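Local coordinates for putative GGDEF domain protein (Pseudomonas aeruginosa, PDB 7E6G) that probably acts as a magnesium-dependent diguanylate cyclase, joining two GTP molecules into cyclic di-GMP with release of two diphosphates, at residues Arg164-Glu169 and Phe184-Pro189. Residues are numbered along the deposited sequence; the frame is centred on the assembly and turned at random.
Sequences RAMESE and FLLLLP
Met166 meets Phe184 in a buried Met-aromatic contact that packs the last turn of helix 152-168 against strand 183-188 of the central sheet of the GGDEF domain. One helix residue carries the whole interface: its side chain reaches across to the sheet and touches Phe184 and Leu186, alternate residues whose side chains rise from the same face of the strand. The methyl group does most of the work. Met166 CE sits over one face of the Phe184 ring, 3.7 Å from the centroid and 20° off the ring normal, a CH-pi arrangement. It is displaced toward the rim, so its nearest ring atom is Phe184 CG at 3.5 Å. The sulfur stands farther back, with Met166 SD 5.0 Å from the ring centroid in an oblique sulfur-aromatic approach. Met166 runs extended through chi2 and then bends at chi3 (-52°), which turns the methyl over the ring and leaves the sulfur facing Leu186. There Met166 SD lies 4.2 Å from Leu186 CD1. The join is wholly apolar and small, burying 131 Å² in all, and the backbones stay well apart, with Met166 CA 9.1 Å from Leu186 CA. Phe184 also lies near the active site, its side chain about 9 Å from the bound magnesium ion, without belonging to the metal site. Around the contact, Met166 packs against Val203 and Val207 of helix 193-208, and the sheet continues on either side of strand 183-188, with Cys176 of strand 175-178 and Leu138 of strand 134-140 both touching the methionine.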
# COMPACT_ATOMS: atom_id res chain seq x y z
N ARG A 164 7.25 -38.17 -23.29
CA ARG A 164 5.95 -38.27 -22.63
C ARG A 164 5.84 -39.60 -21.90
O ARG A 164 5.46 -39.65 -20.72
CB ARG A 164 4.82 -38.12 -23.64
CG ARG A 164 4.35 -36.69 -23.82
CD ARG A 164 3.23 -36.59 -24.85
NE ARG A 164 3.36 -35.39 -25.69
CZ ARG A 164 2.82 -35.27 -26.91
NH1 ARG A 164 2.12 -36.28 -27.43
NH2 ARG A 164 2.98 -34.15 -27.61
N ALA A 165 6.22 -40.68 -22.58
CA ALA A 165 6.04 -42.01 -22.01
C ALA A 165 6.89 -42.19 -20.77
O ALA A 165 6.41 -42.73 -19.76
CB ALA A 165 6.39 -43.08 -23.05
N MET A 166 8.15 -41.75 -20.81
CA MET A 166 9.01 -41.92 -19.66
C MET A 166 8.52 -41.09 -18.48
O MET A 166 8.43 -41.60 -17.36
CB MET A 166 10.46 -41.59 -20.01
CG MET A 166 11.09 -42.66 -20.89
SD MET A 166 12.84 -42.42 -21.21
CE MET A 166 12.81 -40.72 -21.79
N GLU A 167 8.16 -39.83 -18.73
CA GLU A 167 7.65 -39.00 -17.64
C GLU A 167 6.39 -39.58 -17.02
O GLU A 167 6.14 -39.38 -15.82
CB GLU A 167 7.38 -37.59 -18.14
CG GLU A 167 8.63 -36.80 -18.32
CD GLU A 167 9.16 -36.24 -17.01
OE1 GLU A 167 9.17 -35.00 -16.85
OE2 GLU A 167 9.56 -37.04 -16.13
N SER A 168 5.58 -40.31 -17.79
CA SER A 168 4.35 -40.85 -17.23
C SER A 168 4.57 -42.00 -16.25
O SER A 168 3.68 -42.27 -15.44
CB SER A 168 3.42 -41.32 -18.33
OG SER A 168 2.09 -41.42 -17.83
N GLU A 169 5.70 -42.71 -16.31
CA GLU A 169 5.96 -43.82 -15.40
C GLU A 169 6.91 -43.45 -14.26
O GLU A 169 7.34 -44.35 -13.53
CB GLU A 169 6.55 -45.02 -16.14
CG GLU A 169 5.68 -45.60 -17.25
CD GLU A 169 4.35 -46.18 -16.77
OE1 GLU A 169 3.34 -45.93 -17.47
OE2 GLU A 169 4.33 -46.88 -15.72
N PHE A 184 18.81 -39.87 -22.91
CA PHE A 184 18.06 -39.33 -21.79
C PHE A 184 18.71 -39.78 -20.49
O PHE A 184 19.21 -40.90 -20.38
CB PHE A 184 16.59 -39.79 -21.81
CG PHE A 184 15.81 -39.36 -23.03
CD1 PHE A 184 15.81 -40.13 -24.18
CD2 PHE A 184 15.03 -38.20 -23.00
CE1 PHE A 184 15.08 -39.76 -25.28
CE2 PHE A 184 14.29 -37.82 -24.12
CZ PHE A 184 14.32 -38.59 -25.26
N LEU A 185 18.70 -38.91 -19.50
CA LEU A 185 19.26 -39.21 -18.19
C LEU A 185 18.13 -39.17 -17.18
O LEU A 185 17.48 -38.14 -17.00
CB LEU A 185 20.37 -38.23 -17.82
CG LEU A 185 21.10 -38.63 -16.54
CD1 LEU A 185 21.70 -40.03 -16.64
CD2 LEU A 185 22.20 -37.63 -16.21
N LEU A 186 17.88 -40.31 -16.55
CA LEU A 186 16.93 -40.43 -15.46
C LEU A 186 17.71 -40.27 -14.16
O LEU A 186 18.70 -40.97 -13.94
CB LEU A 186 16.22 -41.79 -15.52
CG LEU A 186 14.97 -41.98 -16.40
CD1 LEU A 186 15.08 -41.36 -17.81
CD2 LEU A 186 14.62 -43.45 -16.53
N LEU A 187 17.27 -39.34 -13.31
CA LEU A 187 17.77 -39.21 -11.96
C LEU A 187 16.66 -39.59 -10.99
O LEU A 187 15.60 -38.93 -10.95
CB LEU A 187 18.27 -37.80 -11.68
CG LEU A 187 18.66 -37.55 -10.22
CD1 LEU A 187 20.03 -38.08 -9.94
CD2 LEU A 187 18.64 -36.06 -9.96
N LEU A 188 16.87 -40.65 -10.23
CA LEU A 188 15.93 -41.00 -9.18
C LEU A 188 16.54 -40.61 -7.84
O LEU A 188 17.44 -41.31 -7.34
CB LEU A 188 15.57 -42.49 -9.20
CG LEU A 188 15.29 -43.11 -10.56
CD1 LEU A 188 14.71 -44.51 -10.39
CD2 LEU A 188 14.35 -42.23 -11.35
N PRO A 189 16.11 -39.51 -7.24
CA PRO A 189 16.73 -39.05 -6.00
C PRO A 189 16.21 -39.85 -4.82
O PRO A 189 15.09 -40.36 -4.82
CB PRO A 189 16.29 -37.59 -5.91
CG PRO A 189 14.97 -37.57 -6.60
CD PRO A 189 14.98 -38.65 -7.66